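Local structure of fasciclin-1 (Drosophila melanogaster, 1O70) at residues T125-G130 and V288-V293; S172-M177 and K202-T207; S181-Q186 and F194-P199. The protein acts as a neural cell adhesion molecule at the cell membrane, and this chain holds its third and fourth FAS1 domains. All blocks are in the same frame, centred on the assembly; numbering follows the deposited sequence.

How the contacts relate
From the N terminus, the chain first lays down 125-130 in the third FAS1 domain, and contact 1 is closed only when 288-293 of the fourth domain, on strand 284-295, comes up against it. Everything else lies inside that long loop. Helix 172-177 opens contact 2, the loop 181-186 and strand 194-199 make contact 3, and helix 202-207 then closes contact 2, so the three are nested and none cross. Contacts 2 and 3 touch each other, Thr174 packing on Tyr196 and Val198, and together tie two helices and a loop to strand 193-199. Contact 1, its centre about 17 Å from each of theirs, joins the two domains.

Contact 1: T125-G130 and V288-V293; sequences TVEGGG and VYRPDV. With NAG (2-acetamido-2-deoxy-beta-D-glucopyranose), chain B.
Glu127 and Arg290 meet in a salt bridge between two FAS1 domains, OE1 of the glutamate lying 3.1 Å from NH2 of the arginine. The two side chains run at about a right angle to each other; the carboxylate and guanidinium planes are 61° apart and Arg290 NH2 meets OE1 obliquely, a one-oxygen contact rather than a paired, two-bond one. Glu127 reaches across because its CG stands anti to the backbone N (chi1 170°) before the chain bends at the next bond; its CG is also close, 3.6 Å from Arg290 NH2. Arg290 has a second mate, since its NH1 forms a salt bridge with Asp168, so the guanidinium has two carboxylate partners, one on each terminal nitrogen. Beside this pair, Val293 puts CG1 3.8 Å from Gly130 CA, an apolar touch at the turn after strand 123-128. With an alanine here in place of Glu127, Arg290 would probably keep Asp168 but lose its charge mate on strand 123-128, and a tie between the domains would go with it. Nearer the backbone, Glu127 CB lies 3.8 Å from methyl C8 of the N-acetylglucosamine. Two residues back, Thr125 OG1 takes the sugar's N2-H in a hydrogen bond of 2.8 Å at 156°, and the same sugar is also bonded to Ser167 O. At the arginine end, Tyr289 and Arg290 both face Val302, a classic beta bulge where strand 284-295 turns a corner. The whole is a buried interdomain interface of a FAS1 pair, with a charged pair in it and the glycan of Asn132 lying against it.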
loop_
_atom_site.group_PDB
_atom_site.type_symbol
_atom_site.label_atom_id
_atom_site.label_comp_id
_atom_site.label_asym_id
_atom_site.label_seq_id
_atom_site.Cartn_x
_atom_site.Cartn_y
_atom_site.Cartn_z
ATOM N N THR A 125 0.026 4.249 13.941
ATOM C CA THR A 125 -0.545 3.340 12.962
ATOM C C THR A 125 0.547 2.971 11.966
ATOM O O THR A 125 1.546 3.682 11.826
ATOM C CB THR A 125 -1.744 3.974 12.203
ATOM O OG1 THR A 125 -1.349 5.215 11.587
ATOM C CG2 THR A 125 -2.921 4.203 13.162
ATOM N N VAL A 126 0.367 1.839 11.297
ATOM C CA VAL A 126 1.327 1.358 10.314
ATOM C C VAL A 126 0.584 0.953 9.049
ATOM O O VAL A 126 -0.552 0.465 9.116
ATOM C CB VAL A 126 2.102 0.121 10.837
ATOM C CG1 VAL A 126 1.134 -0.995 11.214
ATOM C CG2 VAL A 126 3.072 -0.376 9.769
ATOM N N GLU A 127 1.218 1.159 7.899
ATOM C CA GLU A 127 0.611 0.798 6.625
ATOM C C GLU A 127 1.509 -0.192 5.910
ATOM O O GLU A 127 2.675 0.090 5.649
ATOM C CB GLU A 127 0.409 2.029 5.727
ATOM C CG GLU A 127 0.004 1.660 4.292
ATOM C CD GLU A 127 -1.421 1.129 4.193
ATOM O OE1 GLU A 127 -1.717 0.397 3.227
ATOM O OE2 GLU A 127 -2.251 1.460 5.070
ATOM N N GLY A 128 0.969 -1.360 5.595
ATOM C CA GLY A 128 1.771 -2.346 4.902
ATOM C C GLY A 128 0.985 -3.458 4.240
ATOM O O GLY A 128 -0.012 -3.941 4.783
ATOM N N GLY A 129 1.440 -3.864 3.059
ATOM C CA GLY A 129 0.778 -4.937 2.342
ATOM C C GLY A 129 -0.708 -4.701 2.200
ATOM O O GLY A 129 -1.499 -5.647 2.281
ATOM N N GLY A 130 -1.073 -3.431 2.001
ATOM C CA GLY A 130 -2.457 -3.028 1.829
ATOM C C GLY A 130 -3.215 -2.923 3.132
ATOM O O GLY A 130 -4.419 -2.678 3.140
ATOM N N VAL A 288 6.665 4.928 -8.935
ATOM C CA VAL A 288 5.605 4.273 -8.187
ATOM C C VAL A 288 6.021 4.381 -6.713
ATOM O O VAL A 288 6.927 3.685 -6.269
ATOM C CB VAL A 288 5.474 2.781 -8.600
ATOM C CG1 VAL A 288 4.330 2.127 -7.840
ATOM C CG2 VAL A 288 5.244 2.667 -10.095
ATOM N N TYR A 289 5.366 5.270 -5.970
ATOM C CA TYR A 289 5.683 5.497 -4.560
ATOM C C TYR A 289 5.327 4.329 -3.635
ATOM O O TYR A 289 6.127 3.935 -2.792
ATOM C CB TYR A 289 4.994 6.773 -4.074
ATOM C CG TYR A 289 5.357 7.160 -2.667
ATOM C CD1 TYR A 289 6.671 7.488 -2.331
ATOM C CD2 TYR A 289 4.391 7.183 -1.663
ATOM C CE1 TYR A 289 7.018 7.827 -1.021
ATOM C CE2 TYR A 289 4.729 7.523 -0.350
ATOM C CZ TYR A 289 6.044 7.842 -0.037
ATOM O OH TYR A 289 6.382 8.167 1.259
ATOM N N ARG A 290 4.120 3.794 -3.762
ATOM C CA ARG A 290 3.718 2.646 -2.955
ATOM C C ARG A 290 3.187 1.606 -3.932
ATOM O O ARG A 290 2.059 1.715 -4.432
ATOM C CB ARG A 290 2.615 3.020 -1.961
ATOM C CG ARG A 290 3.093 3.720 -0.702
ATOM C CD ARG A 290 1.926 4.296 0.055
ATOM N NE ARG A 290 0.952 3.272 0.419
ATOM C CZ ARG A 290 -0.316 3.539 0.715
ATOM N NH1 ARG A 290 -0.753 4.798 0.680
ATOM N NH2 ARG A 290 -1.138 2.550 1.044
ATOM N N PRO A 291 4.009 0.609 -4.253
ATOM C CA PRO A 291 3.540 -0.413 -5.182
ATOM C C PRO A 291 2.784 -1.511 -4.460
ATOM O O PRO A 291 2.969 -1.742 -3.264
ATOM C CB PRO A 291 4.830 -0.949 -5.763
ATOM C CG PRO A 291 5.731 -0.916 -4.564
ATOM C CD PRO A 291 5.459 0.483 -4.027
ATOM N N ASP A 292 1.920 -2.183 -5.198
ATOM C CA ASP A 292 1.203 -3.315 -4.657
ATOM C C ASP A 292 0.432 -3.121 -3.362
ATOM O O ASP A 292 0.589 -3.908 -2.437
ATOM C CB ASP A 292 2.203 -4.460 -4.497
ATOM C CG ASP A 292 3.048 -4.662 -5.754
ATOM O OD1 ASP A 292 2.455 -4.711 -6.852
ATOM O OD2 ASP A 292 4.290 -4.760 -5.661
ATOM N N VAL A 293 -0.401 -2.092 -3.283
ATOM C CA VAL A 293 -1.197 -1.895 -2.080
ATOM C C VAL A 293 -2.416 -2.785 -2.300
ATOM O O VAL A 293 -3.438 -2.337 -2.805
ATOM C CB VAL A 293 -1.611 -0.410 -1.925
ATOM C CG1 VAL A 293 -2.534 -0.235 -0.718
ATOM C CG2 VAL A 293 -0.356 0.465 -1.763
HETATM C C1 NAG B . -4.295 4.571 8.978
HETATM C C2 NAG B . -3.376 5.749 8.666
HETATM C C3 NAG B . -3.705 6.896 9.627
HETATM C C4 NAG B . -5.201 7.258 9.557
HETATM C C5 NAG B . -6.044 5.983 9.758
HETATM C C6 NAG B . -7.535 6.188 9.604
HETATM C C7 NAG B . -1.154 5.377 7.812
HETATM C C8 NAG B . 0.293 4.995 8.092
HETATM N N2 NAG B . -1.994 5.356 8.841
HETATM O O3 NAG B . -2.891 8.022 9.344
HETATM O O4 NAG B . -5.512 8.195 10.608
HETATM O O5 NAG B . -5.658 4.965 8.813
HETATM O O6 NAG B . -7.830 6.842 8.378
HETATM O O7 NAG B . -1.503 5.684 6.677
#

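Contact 2: S172-M177 and K202-T207; sequences SDTYKM and KGWQKT. With SO4 (sulfate ion), chain E; SO4 (sulfate ion), chain C.
Helices 172-177 and 202-207 pass at 74°, their axes 9.6 Å apart at the closest, and the nearest CA atoms, of Asp173 and Trp204, are 7.0 Å apart. The indole of Trp204 lies between the helices, and three residues of the first helix meet it in three different ways. Thr174 comes to the ring edge: Trp204 NE1 donates to Thr174 OG1 at 2.7 Å, nearly straight at 168°, with the oxygen in the ring plane. That hydroxyl is also bonded to Pro199 O, so it relays between the indole and the end of strand 193-199. Met177 comes over one face near the rim, its SD 4.0 Å from the centroid of the six-membered ring of Trp204 in a Met-aromatic contact. Its CG is anti to the backbone N (chi1 -167°), which carries the chain, extended as far as SD, out to the benzo end of the indole, where it bends to bring CE within 3.7 Å of Trp204 CH2. Asp173 takes the pyrrole end, laying its CB 3.3 Å from Trp204 CD1. Lys176 NZ donates to O1 of a sulfate, probably from the crystallisation liquor, at 3.1 Å. A second sulfate takes the backbone of Lys202, whose N donates to O2 at 2.9 Å, near the start of helix 201-210. Chemically, then, much of the contact is one buried tryptophan, bonded at its N-H edge, with the Met177 sulfur over part of one face; the hydrogen bond at its edge is likely to fix how the indole is rotated, and both partners of that bond are satisfied inside the fold.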
loop_
_atom_site.group_PDB
_atom_site.type_symbol
_atom_site.label_atom_id
_atom_site.label_comp_id
_atom_site.label_asym_id
_atom_site.label_seq_id
_atom_site.Cartn_x
_atom_site.Cartn_y
_atom_site.Cartn_z
ATOM N N SER A 172 -6.377 10.870 -0.259
ATOM C CA SER A 172 -7.481 11.816 -0.082
ATOM C C SER A 172 -7.899 12.630 -1.314
ATOM O O SER A 172 -9.101 12.784 -1.566
ATOM C CB SER A 172 -7.179 12.770 1.082
ATOM O OG SER A 172 -6.535 13.962 0.640
ATOM N N ASP A 173 -6.933 13.141 -2.078
ATOM C CA ASP A 173 -7.267 13.920 -3.268
ATOM C C ASP A 173 -7.902 13.051 -4.346
ATOM O O ASP A 173 -8.986 13.353 -4.855
ATOM C CB ASP A 173 -6.022 14.616 -3.831
ATOM C CG ASP A 173 -5.645 15.858 -3.049
ATOM O OD1 ASP A 173 -6.425 16.277 -2.188
ATOM O OD2 ASP A 173 -4.567 16.428 -3.288
ATOM N N THR A 174 -7.225 11.965 -4.697
ATOM C CA THR A 174 -7.764 11.075 -5.704
ATOM C C THR A 174 -9.129 10.535 -5.263
ATOM O O THR A 174 -10.030 10.378 -6.086
ATOM C CB THR A 174 -6.802 9.902 -6.006
ATOM O OG1 THR A 174 -5.663 10.395 -6.718
ATOM C CG2 THR A 174 -7.489 8.844 -6.857
ATOM N N TYR A 175 -9.303 10.285 -3.968
ATOM C CA TYR A 175 -10.579 9.765 -3.487
ATOM C C TYR A 175 -11.664 10.825 -3.604
ATOM O O TYR A 175 -12.802 10.533 -3.976
ATOM C CB TYR A 175 -10.462 9.300 -2.032
ATOM C CG TYR A 175 -11.794 9.076 -1.348
ATOM C CD1 TYR A 175 -12.691 8.107 -1.804
ATOM C CD2 TYR A 175 -12.160 9.847 -0.245
ATOM C CE1 TYR A 175 -13.922 7.914 -1.171
ATOM C CE2 TYR A 175 -13.380 9.669 0.394
ATOM C CZ TYR A 175 -14.257 8.705 -0.069
ATOM O OH TYR A 175 -15.458 8.542 0.578
ATOM N N LYS A 176 -11.308 12.062 -3.291
ATOM C CA LYS A 176 -12.266 13.150 -3.376
ATOM C C LYS A 176 -12.660 13.453 -4.825
ATOM O O LYS A 176 -13.833 13.678 -5.124
ATOM C CB LYS A 176 -11.696 14.403 -2.720
ATOM C CG LYS A 176 -12.596 15.601 -2.876
ATOM C CD LYS A 176 -12.406 16.571 -1.732
ATOM C CE LYS A 176 -11.041 17.223 -1.759
ATOM N NZ LYS A 176 -10.949 18.242 -0.672
ATOM N N MET A 177 -11.680 13.440 -5.720
ATOM C CA MET A 177 -11.929 13.719 -7.125
ATOM C C MET A 177 -12.875 12.696 -7.752
ATOM O O MET A 177 -13.643 13.027 -8.652
ATOM C CB MET A 177 -10.608 13.734 -7.893
ATOM C CG MET A 177 -10.697 14.317 -9.279
ATOM S SD MET A 177 -9.038 14.471 -9.993
ATOM C CE MET A 177 -9.255 13.728 -11.537
ATOM N N LYS A 202 0.534 14.596 -2.766
ATOM C CA LYS A 202 1.683 15.391 -3.226
ATOM C C LYS A 202 1.661 15.495 -4.760
ATOM O O LYS A 202 2.030 16.525 -5.331
ATOM C CB LYS A 202 2.997 14.748 -2.775
ATOM C CG LYS A 202 4.219 15.652 -2.933
ATOM C CD LYS A 202 5.532 14.895 -2.706
ATOM C CE LYS A 202 5.563 14.126 -1.375
ATOM N NZ LYS A 202 5.550 14.986 -0.154
ATOM N N GLY A 203 1.230 14.416 -5.411
ATOM C CA GLY A 203 1.138 14.406 -6.856
ATOM C C GLY A 203 0.130 15.427 -7.359
ATOM O O GLY A 203 0.450 16.194 -8.267
ATOM N N TRP A 204 -1.081 15.450 -6.800
ATOM C CA TRP A 204 -2.068 16.433 -7.247
ATOM C C TRP A 204 -1.611 17.843 -6.872
ATOM O O TRP A 204 -1.896 18.797 -7.605
ATOM C CB TRP A 204 -3.457 16.165 -6.651
ATOM C CG TRP A 204 -4.147 14.975 -7.280
ATOM C CD1 TRP A 204 -4.476 13.799 -6.661
ATOM C CD2 TRP A 204 -4.552 14.823 -8.659
ATOM N NE1 TRP A 204 -5.043 12.931 -7.559
ATOM C CE2 TRP A 204 -5.104 13.528 -8.783
ATOM C CE3 TRP A 204 -4.496 15.651 -9.794
ATOM C CZ2 TRP A 204 -5.607 13.039 -9.994
ATOM C CZ3 TRP A 204 -4.999 15.154 -11.013
ATOM C CH2 TRP A 204 -5.544 13.857 -11.094
ATOM N N GLN A 205 -0.899 17.989 -5.750
ATOM C CA GLN A 205 -0.428 19.317 -5.340
ATOM C C GLN A 205 0.556 19.824 -6.378
ATOM O O GLN A 205 0.571 21.003 -6.712
ATOM C CB GLN A 205 0.232 19.259 -3.955
ATOM C CG GLN A 205 -0.732 18.877 -2.840
ATOM C CD GLN A 205 -0.033 18.431 -1.562
ATOM O OE1 GLN A 205 -0.622 17.739 -0.729
ATOM N NE2 GLN A 205 1.226 18.824 -1.402
ATOM N N LYS A 206 1.377 18.918 -6.895
ATOM C CA LYS A 206 2.336 19.299 -7.915
ATOM C C LYS A 206 1.587 19.730 -9.175
ATOM O O LYS A 206 1.981 20.692 -9.842
ATOM C CB LYS A 206 3.251 18.135 -8.237
ATOM C CG LYS A 206 4.263 17.863 -7.148
ATOM C CD LYS A 206 5.090 16.645 -7.494
ATOM C CE LYS A 206 6.146 16.371 -6.437
ATOM N NZ LYS A 206 6.930 15.133 -6.758
ATOM N N THR A 207 0.501 19.025 -9.483
ATOM C CA THR A 207 -0.313 19.333 -10.645
ATOM C C THR A 207 -0.956 20.710 -10.473
ATOM O O THR A 207 -1.198 21.421 -11.453
ATOM C CB THR A 207 -1.404 18.274 -10.831
ATOM O OG1 THR A 207 -0.787 17.008 -11.073
ATOM C CG2 THR A 207 -2.313 18.629 -11.991
HETATM S S SO4 E . -7.771 19.588 -2.577
HETATM O O1 SO4 E . -8.752 20.180 -1.639
HETATM O O2 SO4 E . -8.276 18.285 -3.059
HETATM O O3 SO4 E . -7.574 20.500 -3.726
HETATM O O4 SO4 E . -6.483 19.385 -1.878
HETATM S S SO4 C . 1.277 12.844 0.574
HETATM O O1 SO4 C . 0.272 12.171 1.390
HETATM O O2 SO4 C . 1.072 12.473 -0.836
HETATM O O3 SO4 C . 1.163 14.304 0.705
HETATM O O4 SO4 C . 2.616 12.408 1.015
#

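Contact 3: S181-Q186 and F194-P199; sequences SHFNDQ and FTYFVP
This is a small, mostly apolar contact within the fourth FAS1 domain, where the loop after helix 172-177 folds back onto strand 193-199 of the domain's mixed sheet, and Phe183 and Gln186 meet Tyr196 and Phe194. Phe183 and Tyr196 reach for each other from opposite directions. Their rings lie obliquely, planes at 49° and centroids 5.8 Å apart; Phe183 CE2 comes closest to the hydroxyl end of Tyr196, 3.5 Å from OH, with CZ just behind. Phe183 carries its CG anti to the backbone N (chi1 173°), and this swings the ring toward the strand, where Leu231 and Leu235 also pack on both aromatics. Gln186 does two jobs. Its NE2 donates to Phe183 O, 3.2 Å away at 150°, landing in the carbonyl plane on a lone pair; this holds the amide, and NE2 itself lies over one face of the Phe183 ring, toward its rim. Gln186 also meets Phe194: the backbone oxygen of Gln186 is 3.2 Å from Phe194 CZ, and its OE1 stands 4.0 Å from Phe194 CE2, with the amide perpendicular to the ring. The alternation of Phe194 and Tyr196 puts both side chains on the sheet face that the loop covers. Val198 CG2 packs over one face of the Tyr196 ring, on the side opposite Phe183. Asn184 ND2 is bonded to Tyr175 O of helix 172-177. The oxygen of the same amide supplies the polar link: one water lying in the plane of the Tyr196 ring donates to Asn184 OD1 at 3.0 Å and accepts from Tyr196 OH at 2.9 Å.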
loop_
_atom_site.group_PDB
_atom_site.type_symbol
_atom_site.label_atom_id
_atom_site.label_comp_id
_atom_site.label_asym_id
_atom_site.label_seq_id
_atom_site.Cartn_x
_atom_site.Cartn_y
_atom_site.Cartn_z
ATOM N N SER A 181 -18.132 12.612 -9.908
ATOM C CA SER A 181 -18.768 11.872 -10.990
ATOM C C SER A 181 -19.262 10.496 -10.564
ATOM O O SER A 181 -19.729 9.718 -11.394
ATOM C CB SER A 181 -17.771 11.670 -12.121
ATOM O OG SER A 181 -16.789 10.721 -11.726
ATOM N N HIS A 182 -19.125 10.182 -9.282
ATOM C CA HIS A 182 -19.545 8.887 -8.753
ATOM C C HIS A 182 -18.698 7.776 -9.350
ATOM O O HIS A 182 -19.127 6.625 -9.472
ATOM C CB HIS A 182 -21.030 8.659 -9.033
ATOM C CG HIS A 182 -21.921 9.617 -8.303
ATOM N ND1 HIS A 182 -22.455 9.342 -7.061
ATOM C CD2 HIS A 182 -22.328 10.869 -8.619
ATOM C CE1 HIS A 182 -23.154 10.384 -6.644
ATOM N NE2 HIS A 182 -23.091 11.324 -7.570
ATOM N N PHE A 183 -17.481 8.150 -9.727
ATOM C CA PHE A 183 -16.515 7.224 -10.285
ATOM C C PHE A 183 -16.157 6.175 -9.228
ATOM O O PHE A 183 -15.925 5.017 -9.558
ATOM C CB PHE A 183 -15.251 7.987 -10.682
ATOM C CG PHE A 183 -14.118 7.106 -11.114
ATOM C CD1 PHE A 183 -14.012 6.688 -12.424
ATOM C CD2 PHE A 183 -13.169 6.673 -10.197
ATOM C CE1 PHE A 183 -12.969 5.862 -12.822
ATOM C CE2 PHE A 183 -12.123 5.844 -10.584
ATOM C CZ PHE A 183 -12.028 5.436 -11.897
ATOM N N ASN A 184 -16.116 6.583 -7.960
ATOM C CA ASN A 184 -15.753 5.675 -6.871
ATOM C C ASN A 184 -16.716 4.521 -6.627
ATOM O O ASN A 184 -16.295 3.420 -6.275
ATOM C CB ASN A 184 -15.609 6.429 -5.547
ATOM C CG ASN A 184 -14.593 7.536 -5.603
ATOM O OD1 ASN A 184 -13.697 7.531 -6.437
ATOM N ND2 ASN A 184 -14.715 8.492 -4.694
ATOM N N ASP A 185 -18.006 4.783 -6.792
ATOM C CA ASP A 185 -19.039 3.781 -6.559
ATOM C C ASP A 185 -18.638 2.384 -7.012
ATOM O O ASP A 185 -18.679 1.422 -6.238
ATOM C CB ASP A 185 -20.338 4.207 -7.247
ATOM C CG ASP A 185 -20.932 5.463 -6.635
ATOM O OD1 ASP A 185 -20.201 6.170 -5.906
ATOM O OD2 ASP A 185 -22.122 5.752 -6.884
ATOM N N GLN A 186 -18.233 2.280 -8.267
ATOM C CA GLN A 186 -17.841 1.003 -8.848
ATOM C C GLN A 186 -16.714 0.269 -8.119
ATOM O O GLN A 186 -16.653 -0.957 -8.154
ATOM C CB GLN A 186 -17.430 1.219 -10.306
ATOM C CG GLN A 186 -16.190 2.079 -10.445
ATOM C CD GLN A 186 -15.768 2.237 -11.878
ATOM O OE1 GLN A 186 -15.735 1.262 -12.635
ATOM N NE2 GLN A 186 -15.422 3.462 -12.264
ATOM N N PHE A 194 -9.847 -4.695 -9.849
ATOM C CA PHE A 194 -9.298 -3.422 -10.264
ATOM C C PHE A 194 -7.833 -3.226 -9.940
ATOM O O PHE A 194 -7.335 -3.676 -8.907
ATOM C CB PHE A 194 -10.048 -2.260 -9.622
ATOM C CG PHE A 194 -11.527 -2.322 -9.761
ATOM C CD1 PHE A 194 -12.284 -3.072 -8.869
ATOM C CD2 PHE A 194 -12.177 -1.584 -10.742
ATOM C CE1 PHE A 194 -13.675 -3.072 -8.933
ATOM C CE2 PHE A 194 -13.567 -1.577 -10.816
ATOM C CZ PHE A 194 -14.319 -2.328 -9.909
ATOM N N THR A 195 -7.151 -2.537 -10.844
ATOM C CA THR A 195 -5.750 -2.187 -10.663
ATOM C C THR A 195 -5.777 -0.672 -10.830
ATOM O O THR A 195 -5.730 -0.153 -11.949
ATOM C CB THR A 195 -4.870 -2.830 -11.730
ATOM O OG1 THR A 195 -4.897 -4.252 -11.565
ATOM C CG2 THR A 195 -3.448 -2.352 -11.598
ATOM N N TYR A 196 -5.875 0.032 -9.706
ATOM C CA TYR A 196 -5.967 1.488 -9.705
ATOM C C TYR A 196 -4.625 2.174 -9.442
ATOM O O TYR A 196 -4.019 1.995 -8.380
ATOM C CB TYR A 196 -6.998 1.920 -8.648
ATOM C CG TYR A 196 -7.606 3.304 -8.826
ATOM C CD1 TYR A 196 -8.461 3.830 -7.854
ATOM C CD2 TYR A 196 -7.319 4.096 -9.941
ATOM C CE1 TYR A 196 -9.009 5.104 -7.972
ATOM C CE2 TYR A 196 -7.868 5.375 -10.077
ATOM C CZ TYR A 196 -8.709 5.878 -9.086
ATOM O OH TYR A 196 -9.216 7.159 -9.195
ATOM N N PHE A 197 -4.162 2.942 -10.426
ATOM C CA PHE A 197 -2.921 3.685 -10.289
ATOM C C PHE A 197 -3.352 5.007 -9.692
ATOM O O PHE A 197 -3.823 5.899 -10.399
ATOM C CB PHE A 197 -2.241 3.903 -11.643
ATOM C CG PHE A 197 -1.805 2.638 -12.304
ATOM C CD1 PHE A 197 -2.716 1.884 -13.031
ATOM C CD2 PHE A 197 -0.509 2.153 -12.128
ATOM C CE1 PHE A 197 -2.357 0.659 -13.577
ATOM C CE2 PHE A 197 -0.131 0.925 -12.668
ATOM C CZ PHE A 197 -1.059 0.172 -13.393
ATOM N N VAL A 198 -3.194 5.110 -8.376
ATOM C CA VAL A 198 -3.610 6.285 -7.625
ATOM C C VAL A 198 -2.564 7.354 -7.345
ATOM O O VAL A 198 -1.600 7.118 -6.623
ATOM C CB VAL A 198 -4.179 5.881 -6.260
ATOM C CG1 VAL A 198 -4.598 7.112 -5.506
ATOM C CG2 VAL A 198 -5.344 4.928 -6.439
ATOM N N PRO A 199 -2.742 8.555 -7.913
ATOM C CA PRO A 199 -1.759 9.609 -7.642
ATOM C C PRO A 199 -1.904 10.017 -6.161
ATOM O O PRO A 199 -3.018 10.162 -5.661
ATOM C CB PRO A 199 -2.185 10.729 -8.592
ATOM C CG PRO A 199 -2.829 9.978 -9.744
ATOM C CD PRO A 199 -3.644 8.942 -9.014
HETATM O O HOH W 1 -10.807 7.934 -6.957
#